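PDB 4B7H: catalase from Corynebacterium glutamicum, which breaks hydrogen peroxide down into water and oxygen at a heme group, and is caught here with the inhibitor nitric oxide bound. Local coordinates for residues Gln215-Glu220 and Ile428-Asp433; Pro223-Tyr228 and Leu339-Met344; Glu281-Glu284 and Pro290-Leu293. One frame throughout, in Å; residues are numbered along the deposited sequence. Where two conformers were deposited one is given.

Contact 1 (Gln215-Glu220 and Ile428-Asp433)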
loop_
_atom_site.group_PDB
_atom_site.type_symbol
_atom_site.label_atom_id
_atom_site.label_comp_id
_atom_site.label_asym_id
_atom_site.label_seq_id
_atom_site.Cartn_x
_atom_site.Cartn_y
_atom_site.Cartn_z
ATOM N N GLN A 215 -35.675 -4.957 1.821
ATOM C CA GLN A 215 -36.839 -5.163 0.972
ATOM C C GLN A 215 -36.743 -6.513 0.266
ATOM O O GLN A 215 -35.656 -6.954 -0.100
ATOM C CB GLN A 215 -36.980 -4.025 -0.044
ATOM C CG GLN A 215 -38.357 -3.948 -0.688
ATOM C CD GLN A 215 -38.487 -2.752 -1.600
ATOM O OE1 GLN A 215 -38.029 -2.774 -2.742
ATOM N NE2 GLN A 215 -39.086 -1.685 -1.093
ATOM N N TRP A 216 -37.884 -7.178 0.119
ATOM C CA TRP A 216 -37.998 -8.373 -0.701
ATOM C C TRP A 216 -38.900 -8.019 -1.871
ATOM O O TRP A 216 -39.912 -7.325 -1.698
ATOM C CB TRP A 216 -38.613 -9.525 0.093
ATOM C CG TRP A 216 -37.631 -10.394 0.824
ATOM C CD1 TRP A 216 -36.280 -10.213 0.923
ATOM C CD2 TRP A 216 -37.929 -11.595 1.549
ATOM N NE1 TRP A 216 -35.722 -11.229 1.668
ATOM C CE2 TRP A 216 -36.713 -12.091 2.060
ATOM C CE3 TRP A 216 -39.113 -12.302 1.812
ATOM C CZ2 TRP A 216 -36.644 -13.263 2.821
ATOM C CZ3 TRP A 216 -39.048 -13.459 2.566
ATOM C CH2 TRP A 216 -37.823 -13.931 3.063
ATOM N N ILE A 217 -38.523 -8.465 -3.061
ATOM C CA ILE A 217 -39.342 -8.239 -4.246
ATOM C C ILE A 217 -39.598 -9.584 -4.920
ATOM O O ILE A 217 -38.664 -10.377 -5.121
ATOM C CB ILE A 217 -38.655 -7.269 -5.232
ATOM C CG1 ILE A 217 -38.274 -5.957 -4.535
ATOM C CG2 ILE A 217 -39.551 -6.976 -6.412
ATOM C CD1 ILE A 217 -37.738 -4.896 -5.485
ATOM N N ASN A 218 -40.861 -9.852 -5.250
ATOM C CA ASN A 218 -41.225 -11.123 -5.875
ATOM C C ASN A 218 -41.081 -11.084 -7.403
ATOM O O ASN A 218 -40.665 -10.066 -7.972
ATOM C CB ASN A 218 -42.621 -11.607 -5.415
ATOM C CG ASN A 218 -43.763 -10.751 -5.948
ATOM O OD1 ASN A 218 -43.579 -9.931 -6.841
ATOM N ND2 ASN A 218 -44.959 -10.956 -5.402
ATOM N N ALA A 219 -41.425 -12.186 -8.065
ATOM C CA ALA A 219 -41.237 -12.298 -9.509
ATOM C C ALA A 219 -42.062 -11.276 -10.280
ATOM O O ALA A 219 -41.691 -10.884 -11.390
ATOM C CB ALA A 219 -41.557 -13.714 -9.974
ATOM N N GLU A 220 -43.176 -10.845 -9.695
ATOM C CA GLU A 220 -44.064 -9.893 -10.353
ATOM C C GLU A 220 -43.651 -8.444 -10.072
ATOM O O GLU A 220 -44.238 -7.508 -10.617
ATOM C CB GLU A 220 -45.532 -10.148 -9.962
ATOM C CG GLU A 220 -45.904 -9.760 -8.535
ATOM C CD GLU A 220 -46.988 -10.641 -7.921
ATOM O OE1 GLU A 220 -47.277 -11.725 -8.475
ATOM O OE2 GLU A 220 -47.545 -10.246 -6.871
ATOM N N ILE A 428 -32.337 -1.493 -6.473
ATOM C CA ILE A 428 -31.824 -0.798 -5.301
ATOM C C ILE A 428 -32.884 -0.940 -4.212
ATOM O O ILE A 428 -32.659 -1.627 -3.214
ATOM C CB ILE A 428 -31.457 0.666 -5.627
ATOM C CG1 ILE A 428 -30.525 0.706 -6.844
ATOM C CG2 ILE A 428 -30.781 1.327 -4.434
ATOM C CD1 ILE A 428 -30.160 2.103 -7.289
ATOM N N TYR A 429 -34.038 -0.309 -4.428
ATOM C CA TYR A 429 -35.281 -0.645 -3.718
ATOM C C TYR A 429 -36.434 0.104 -4.359
ATOM O O TYR A 429 -36.232 1.148 -4.991
ATOM C CB TYR A 429 -35.240 -0.361 -2.198
ATOM C CG TYR A 429 -34.936 1.066 -1.786
ATOM C CD1 TYR A 429 -33.633 1.543 -1.795
ATOM C CD2 TYR A 429 -35.938 1.919 -1.346
ATOM C CE1 TYR A 429 -33.331 2.836 -1.399
ATOM C CE2 TYR A 429 -35.649 3.223 -0.944
ATOM C CZ TYR A 429 -34.341 3.679 -0.985
ATOM O OH TYR A 429 -34.033 4.969 -0.590
ATOM N N VAL A 430 -37.639 -0.441 -4.226
ATOM C CA VAL A 430 -38.830 0.315 -4.592
ATOM C C VAL A 430 -39.029 1.332 -3.478
ATOM O O VAL A 430 -39.325 0.965 -2.332
ATOM C CB VAL A 430 -40.079 -0.572 -4.708
ATOM C CG1 VAL A 430 -41.282 0.271 -5.125
ATOM C CG2 VAL A 430 -39.847 -1.688 -5.712
ATOM N N ASN A 431 -38.836 2.608 -3.790
ATOM C CA ASN A 431 -38.842 3.619 -2.739
ATOM C C ASN A 431 -40.247 4.006 -2.297
ATOM O O ASN A 431 -41.196 3.965 -3.094
ATOM C CB ASN A 431 -38.065 4.867 -3.170
ATOM C CG ASN A 431 -38.613 5.484 -4.444
ATOM O OD1 ASN A 431 -38.140 5.187 -5.542
ATOM N ND2 ASN A 431 -39.619 6.347 -4.304
ATOM N N PRO A 432 -40.383 4.370 -1.016
ATOM C CA PRO A 432 -41.614 5.003 -0.550
ATOM C C PRO A 432 -41.562 6.501 -0.870
ATOM O O PRO A 432 -40.643 6.952 -1.552
ATOM C CB PRO A 432 -41.553 4.770 0.956
ATOM C CG PRO A 432 -40.091 4.861 1.264
ATOM C CD PRO A 432 -39.395 4.220 0.069
ATOM N N ASP A 433 -42.553 7.251 -0.404
ATOM C CA ASP A 433 -42.598 8.702 -0.550
ATOM C C ASP A 433 -41.341 9.288 0.099
ATOM O O ASP A 433 -41.021 8.934 1.232
ATOM C CB ASP A 433 -43.858 9.187 0.185
ATOM C CG ASP A 433 -44.159 10.674 -0.003
ATOM O OD1 ASP A 433 -43.339 11.440 -0.540
ATOM O OD2 ASP A 433 -45.259 11.080 0.422
#

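Contact 2 (Pro223-Tyr228 and Leu339-Met344). With HEM (protoporphyrin IX containing Fe), chain E.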
loop_
_atom_site.group_PDB
_atom_site.type_symbol
_atom_site.label_atom_id
_atom_site.label_comp_id
_atom_site.label_asym_id
_atom_site.label_seq_id
_atom_site.Cartn_x
_atom_site.Cartn_y
_atom_site.Cartn_z
ATOM N N PRO A 223 -43.047 -5.309 -3.902
ATOM C CA PRO A 223 -42.145 -5.249 -2.747
ATOM C C PRO A 223 -42.863 -5.423 -1.407
ATOM O O PRO A 223 -44.023 -5.034 -1.265
ATOM C CB PRO A 223 -41.604 -3.824 -2.839
ATOM C CG PRO A 223 -42.794 -3.035 -3.340
ATOM C CD PRO A 223 -43.528 -3.969 -4.292
ATOM N N VAL A 224 -42.166 -6.020 -0.443
ATOM C CA VAL A 224 -42.552 -5.972 0.961
ATOM C C VAL A 224 -41.310 -5.601 1.770
ATOM O O VAL A 224 -40.178 -5.849 1.339
ATOM C CB VAL A 224 -43.105 -7.323 1.468
ATOM C CG1 VAL A 224 -44.463 -7.610 0.870
ATOM C CG2 VAL A 224 -42.125 -8.457 1.176
ATOM N N TRP A 225 -41.506 -4.993 2.937
ATOM C CA TRP A 225 -40.383 -4.707 3.821
ATOM C C TRP A 225 -40.122 -5.912 4.720
ATOM O O TRP A 225 -41.068 -6.569 5.169
ATOM C CB TRP A 225 -40.662 -3.461 4.658
ATOM C CG TRP A 225 -40.926 -2.209 3.849
ATOM C CD1 TRP A 225 -42.115 -1.528 3.750
ATOM C CD2 TRP A 225 -39.984 -1.489 3.035
ATOM N NE1 TRP A 225 -41.966 -0.432 2.931
ATOM C CE2 TRP A 225 -40.670 -0.389 2.476
ATOM C CE3 TRP A 225 -38.629 -1.673 2.718
ATOM C CZ2 TRP A 225 -40.042 0.530 1.629
ATOM C CZ3 TRP A 225 -38.011 -0.760 1.881
ATOM C CH2 TRP A 225 -38.714 0.328 1.348
ATOM N N VAL A 226 -38.852 -6.227 4.980
ATOM C CA VAL A 226 -38.537 -7.383 5.815
ATOM C C VAL A 226 -37.441 -7.102 6.840
ATOM O O VAL A 226 -36.609 -6.212 6.648
ATOM C CB VAL A 226 -38.100 -8.613 4.965
ATOM C CG1 VAL A 226 -39.182 -9.009 3.968
ATOM C CG2 VAL A 226 -36.769 -8.343 4.253
ATOM N N LYS A 227 -37.467 -7.858 7.935
ATOM C CA LYS A 227 -36.355 -7.934 8.879
ATOM C C LYS A 227 -35.988 -9.396 9.105
ATOM O O LYS A 227 -36.860 -10.251 9.284
ATOM C CB LYS A 227 -36.687 -7.269 10.219
ATOM C CG LYS A 227 -36.744 -5.745 10.166
ATOM C CD LYS A 227 -36.924 -5.153 11.560
ATOM C CE LYS A 227 -37.035 -3.627 11.526
ATOM N NZ LYS A 227 -35.756 -2.928 11.163
ATOM N N TYR A 228 -34.691 -9.675 9.097
ATOM C CA TYR A 228 -34.184 -11.022 9.306
ATOM C C TYR A 228 -33.906 -11.322 10.767
ATOM O O TYR A 228 -33.301 -10.504 11.470
ATOM C CB TYR A 228 -32.877 -11.202 8.558
ATOM C CG TYR A 228 -32.970 -11.182 7.058
ATOM C CD1 TYR A 228 -33.436 -12.293 6.360
ATOM C CD2 TYR A 228 -32.545 -10.075 6.330
ATOM C CE1 TYR A 228 -33.497 -12.292 4.980
ATOM C CE2 TYR A 228 -32.600 -10.063 4.950
ATOM C CZ TYR A 228 -33.074 -11.177 4.279
ATOM O OH TYR A 228 -33.117 -11.172 2.904
ATOM N N LEU A 339 -32.759 -2.567 -0.574
ATOM C CA LEU A 339 -32.429 -1.774 0.602
ATOM C C LEU A 339 -33.688 -1.063 1.133
ATOM O O LEU A 339 -34.814 -1.520 0.898
ATOM C CB LEU A 339 -31.322 -0.768 0.253
ATOM C CG LEU A 339 -30.129 -1.381 -0.489
ATOM C CD1 LEU A 339 -29.129 -0.321 -0.949
ATOM C CD2 LEU A 339 -29.447 -2.436 0.384
ATOM N N SER A 340 -33.495 0.051 1.837
ATOM C CA SER A 340 -34.589 0.832 2.420
ATOM C C SER A 340 -34.015 2.204 2.751
ATOM O O SER A 340 -32.796 2.378 2.696
ATOM C CB SER A 340 -35.108 0.161 3.697
ATOM O OG SER A 340 -34.199 0.338 4.774
ATOM N N PRO A 341 -34.877 3.181 3.093
ATOM C CA PRO A 341 -34.383 4.505 3.509
ATOM C C PRO A 341 -33.946 4.556 4.969
ATOM O O PRO A 341 -34.317 5.470 5.714
ATOM C CB PRO A 341 -35.581 5.437 3.280
ATOM C CG PRO A 341 -36.764 4.568 3.138
ATOM C CD PRO A 341 -36.319 3.181 2.786
ATOM N N ASP A 342 -33.196 3.541 5.369
ATOM C CA ASP A 342 -32.457 3.521 6.622
ATOM C C ASP A 342 -31.085 4.133 6.310
ATOM O O ASP A 342 -30.296 3.555 5.554
ATOM C CB ASP A 342 -32.355 2.066 7.097
ATOM C CG ASP A 342 -31.513 1.892 8.344
ATOM O OD1 ASP A 342 -30.563 2.671 8.581
ATOM O OD2 ASP A 342 -31.791 0.927 9.086
ATOM N N ARG A 343 -30.805 5.309 6.872
ATOM C CA ARG A 343 -29.589 6.041 6.520
ATOM C C ARG A 343 -28.321 5.321 6.975
ATOM O O ARG A 343 -27.258 5.485 6.365
ATOM C CB ARG A 343 -29.618 7.467 7.079
ATOM C CG ARG A 343 -30.789 8.288 6.580
ATOM C CD ARG A 343 -30.798 9.654 7.213
ATOM N NE ARG A 343 -32.067 10.314 6.952
ATOM C CZ ARG A 343 -32.431 11.451 7.530
ATOM N NH1 ARG A 343 -31.607 12.038 8.387
ATOM N NH2 ARG A 343 -33.615 11.989 7.261
ATOM N N MET A 344 -28.419 4.546 8.053
ATOM C CA MET A 344 -27.280 3.747 8.495
ATOM C C MET A 344 -26.952 2.713 7.428
ATOM O O MET A 344 -25.799 2.589 6.997
ATOM C CB MET A 344 -27.581 3.077 9.835
ATOM C CG MET A 344 -27.702 4.064 10.997
ATOM S SD MET A 344 -26.114 4.616 11.632
ATOM C CE MET A 344 -25.672 3.160 12.571
HETATM C CHA HEM E . -17.593 -4.273 10.163
HETATM C CHB HEM E . -18.961 0.129 8.657
HETATM C CHC HEM E . -23.000 -0.304 11.290
HETATM C CHD HEM E . -22.246 -5.057 11.420
HETATM C C1A HEM E . -17.601 -3.048 9.543
HETATM C C2A HEM E . -16.575 -2.540 8.652
HETATM C C3A HEM E . -16.974 -1.330 8.230
HETATM C C4A HEM E . -18.246 -1.032 8.842
HETATM C CMA HEM E . -16.262 -0.375 7.267
HETATM C CAA HEM E . -15.283 -3.295 8.268
HETATM C CBA HEM E . -15.559 -4.186 7.066
HETATM C CGA HEM E . -14.310 -4.814 6.505
HETATM O O1A HEM E . -14.404 -5.992 6.079
HETATM O O2A HEM E . -13.231 -4.168 6.466
HETATM C C1B HEM E . -20.165 0.421 9.256
HETATM C C2B HEM E . -20.885 1.670 9.155
HETATM C C3B HEM E . -21.996 1.551 9.911
HETATM C C4B HEM E . -22.009 0.220 10.478
HETATM C CMB HEM E . -20.395 2.883 8.337
HETATM C CAB HEM E . -23.140 2.553 10.158
HETATM C CBB HEM E . -23.470 3.491 9.270
HETATM C C1C HEM E . -23.243 -1.661 11.406
HETATM C C2C HEM E . -24.514 -2.318 11.676
HETATM C C3C HEM E . -24.282 -3.642 11.708
HETATM C C4C HEM E . -22.874 -3.847 11.440
HETATM C CMC HEM E . -25.858 -1.583 11.903
HETATM C CAC HEM E . -25.265 -4.822 11.900
HETATM C CBC HEM E . -26.559 -4.753 11.545
HETATM C C1D HEM E . -20.916 -5.257 11.168
HETATM C C2D HEM E . -20.292 -6.537 11.267
HETATM C C3D HEM E . -18.855 -6.313 10.881
HETATM C C4D HEM E . -18.738 -4.914 10.569
HETATM C CMD HEM E . -20.940 -7.853 11.689
HETATM C CAD HEM E . -17.787 -7.394 10.812
HETATM C CBD HEM E . -17.991 -8.190 9.524
HETATM C CGD HEM E . -16.978 -9.295 9.567
HETATM O O1D HEM E . -16.051 -9.314 8.719
HETATM O O2D HEM E . -17.082 -10.156 10.476
HETATM N NA HEM E . -18.617 -2.107 9.634
HETATM N NB HEM E . -20.869 -0.442 10.068
HETATM N NC HEM E . -22.262 -2.629 11.261
HETATM N ND HEM E . -19.976 -4.314 10.763
HETATM FE FE HEM E . -20.418 -2.371 10.483
#

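Contact 3 (Glu281-Glu284 and Pro290-Leu293)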
loop_
_atom_site.group_PDB
_atom_site.type_symbol
_atom_site.label_atom_id
_atom_site.label_comp_id
_atom_site.label_asym_id
_atom_site.label_seq_id
_atom_site.Cartn_x
_atom_site.Cartn_y
_atom_site.Cartn_z
ATOM N N GLU A 281 -47.657 -1.050 2.051
ATOM C CA GLU A 281 -48.642 -0.030 2.407
ATOM C C GLU A 281 -48.816 0.188 3.921
ATOM O O GLU A 281 -49.453 1.155 4.335
ATOM C CB GLU A 281 -49.989 -0.326 1.742
ATOM C CG GLU A 281 -50.687 -1.567 2.259
ATOM C CD GLU A 281 -50.312 -2.832 1.504
ATOM O OE1 GLU A 281 -49.193 -2.904 0.944
ATOM O OE2 GLU A 281 -51.147 -3.763 1.474
ATOM N N ASP A 282 -48.253 -0.706 4.736
ATOM C CA ASP A 282 -48.299 -0.576 6.201
ATOM C C ASP A 282 -47.297 0.451 6.728
ATOM O O ASP A 282 -47.448 0.965 7.843
ATOM C CB ASP A 282 -47.956 -1.912 6.876
ATOM C CG ASP A 282 -49.141 -2.853 6.991
ATOM O OD1 ASP A 282 -50.119 -2.704 6.225
ATOM O OD2 ASP A 282 -49.080 -3.761 7.857
ATOM N N ALA A 283 -46.256 0.722 5.948
ATOM C CA ALA A 283 -45.118 1.506 6.435
ATOM C C ALA A 283 -45.442 2.907 6.964
ATOM O O ALA A 283 -44.974 3.289 8.033
ATOM C CB ALA A 283 -44.022 1.576 5.368
ATOM N N GLU A 284 -46.244 3.677 6.235
ATOM C CA GLU A 284 -46.499 5.070 6.601
ATOM C C GLU A 284 -47.238 5.230 7.931
ATOM O O GLU A 284 -47.034 6.210 8.650
ATOM C CB GLU A 284 -47.249 5.804 5.479
ATOM C CG GLU A 284 -48.549 5.149 5.037
ATOM C CD GLU A 284 -49.144 5.789 3.792
ATOM O OE1 GLU A 284 -49.803 6.842 3.917
ATOM O OE2 GLU A 284 -48.956 5.237 2.687
ATOM N N PRO A 290 -40.559 2.850 10.371
ATOM C CA PRO A 290 -40.126 1.477 10.090
ATOM C C PRO A 290 -38.711 1.382 9.521
ATOM O O PRO A 290 -38.214 0.272 9.352
ATOM C CB PRO A 290 -41.165 0.985 9.074
ATOM C CG PRO A 290 -41.636 2.215 8.394
ATOM C CD PRO A 290 -41.595 3.311 9.426
ATOM N N PHE A 291 -38.085 2.526 9.258
ATOM C CA PHE A 291 -36.759 2.581 8.641
ATOM C C PHE A 291 -35.686 3.110 9.595
ATOM O O PHE A 291 -34.527 3.250 9.209
ATOM C CB PHE A 291 -36.806 3.462 7.389
ATOM C CG PHE A 291 -37.943 3.131 6.463
ATOM C CD1 PHE A 291 -38.071 1.851 5.929
ATOM C CD2 PHE A 291 -38.882 4.098 6.124
ATOM C CE1 PHE A 291 -39.120 1.546 5.068
ATOM C CE2 PHE A 291 -39.932 3.799 5.264
ATOM C CZ PHE A 291 -40.047 2.522 4.736
ATOM N N ASP A 292 -36.089 3.424 10.828
ATOM C CA ASP A 292 -35.196 3.922 11.874
ATOM C C ASP A 292 -34.587 2.716 12.564
ATOM O O ASP A 292 -35.292 1.959 13.236
ATOM C CB ASP A 292 -36.013 4.757 12.873
ATOM C CG ASP A 292 -35.186 5.296 14.039
ATOM O OD1 ASP A 292 -33.998 4.931 14.200
ATOM O OD2 ASP A 292 -35.744 6.099 14.820
ATOM N N LEU A 293 -33.283 2.521 12.371
ATOM C CA LEU A 293 -32.580 1.370 12.926
ATOM C C LEU A 293 -32.717 1.239 14.444
ATOM O O LEU A 293 -32.684 0.118 14.981
ATOM C CB LEU A 293 -31.107 1.448 12.528
ATOM C CG LEU A 293 -30.162 0.349 13.007
ATOM C CD1 LEU A 293 -30.630 -1.035 12.536
ATOM C CD2 LEU A 293 -28.753 0.662 12.522
#

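Contact 1 (Gln215-Glu220 and Ile428-Asp433)
The side-chain amide of Q215 lies against the backbone of V430 and makes two hydrogen bonds to that one residue. V430 N gives its hydrogen to Q215 OE1 at 2.8 Å (161° at the hydrogen), and Q215 NE2 returns one to V430 O at 2.9 Å (167°). Each donor meets a lone pair in the plane of its carbonyl, and V430 O also lies nearly in the amide plane of Q215. Beside this pair of bonds, I217 CD1 packs on V430 CG2 at 3.8 Å, and Y429 CB sits 3.7 Å from Q215 OE1. Q215 reaches across because its CG is anti to the backbone N (chi1 -163°) and the chain runs on extended. One shell out, the backbone of Q215 pairs with G338, which holds the strand carrying the amide. On the other segment Y429 OH is bonded to Q346 NE2, and N431 bonds to D438 and L439 of the second subunit. The chemistry resembles a short piece of sheet made by a side chain: the N-H and C=O of one loop residue are paired with one uncharged amide, and the pairing of donor with acceptor settles which way that amide is turned.

Contact 2 (Pro223-Tyr228 and Leu339-Met344)
W225 has its CG beside the backbone N (chi1 -59°), and with chi2 at 112° its six-membered ring is carried over to the turn at L339-P341. There the ring carbon CZ3 of W225 lies 3.4 Å from L339 O, which sits at the ring edge and in its plane, so a polarised ring C-H is directed at the carbonyl oxygen. S340 CB comes up obliquely to the same CZ3 of W225 at 3.5 Å. Next to it W225 CH2 touches P341 CD at 4.0 Å, the indole and the pyrrolidine crossing at about a right angle. S340 meets the ring through its CB while its OG, set between the backbone N and the carbonyl carbon (chi1 74°), bonds to the backbone oxygen of T213. P341 is the centre of an inverse gamma turn, closed by a weak bond from D342 N to S340 O at 2.9 Å. The chain then enters helix 343-359. D342 caps it: OD1 of D342 takes a weak bond from M344 N at 2.9 Å and another from L345 N, while OD2 is held by H212 ND1. M344, bent along its side chain, lies at a vinyl group of the heme, with M344 CE 3.5 Å from heme CAB and M344 SD 3.7 Å from heme CBB. The contact thus links strand 223-232 of the catalase beta-barrel with an Asp N-cap at the start of a heme-pocket helix. That helix also carries Y352, which matches the tyrosine that ligates the heme iron in catalases.

Contact 3 (Glu281-Glu284 and Pro290-Leu293)
The backbone oxygen of P290 is held by two donors, T213 OG1 and W297 NE1, and this anchors the proline whose ring packs against A283. The two segments meet without a hydrogen bond between them. P290 CG stands 3.5 Å from A283 O and P290 CD 3.7 Å from the same oxygen, so the oxygen lies beside the CG and CD methylenes, with the C=O bond directed past them. The methyl group of A283 adds an apolar touch, with A283 CB 3.9 Å from P290 CG. It also reaches the far end of the next residue, at 4.1 Å from F291 CZ, approaching that ring obliquely. F291 has its CG beside the backbone N (chi1 -49°), which folds the phenyl ring back over the preceding proline. P290 CG consequently sits 3.8 Å above the plane of the F291 ring and over its centre, a CH-pi arrangement between neighbours in sequence. P290 CG thus has the A283 oxygen on one flank and the F291 ring face on another. Further out, N289 OD1 accepts from F291 N, and Q42 of the third subunit packs on the phenylalanine. Beyond F291, D292 OD2 makes salt bridges with K295 and R150, and L293 touches the heme. On the other segment, D282 OD2 bonds to Y302 OH. What joins A283 to P290 and F291 is therefore mostly dispersion, with perhaps a weak electrostatic gain where the proline C-H groups face the carbonyl oxygen and the ring. The stronger polar bonds run to groups outside the two segments; those to P290 O and F291 N hold the backbone from which the two rings project.

In the fold
Going along the chain from the N terminus, contact 1 starts at strand 214-217 and closes a long loop at 428-433. Contact 2 starts on the following strand, 223-232, and closes at 339-344. Contact 3 closes a short loop, 281-284 to 290-293, between strands 270-279 and 305-314. The three nest one within another, and none cross. They also touch: I428 O and L339 N, 2.8 Å apart, probably hydrogen-bond contacts 1 and 2, W225 and F291 meet edge-to-face between contacts 2 and 3, and P432 packs on F291. Together they join neighbouring barrel strands to the loop of contact 3, the helix 343-359 and the 428-433 segment, near the third subunit.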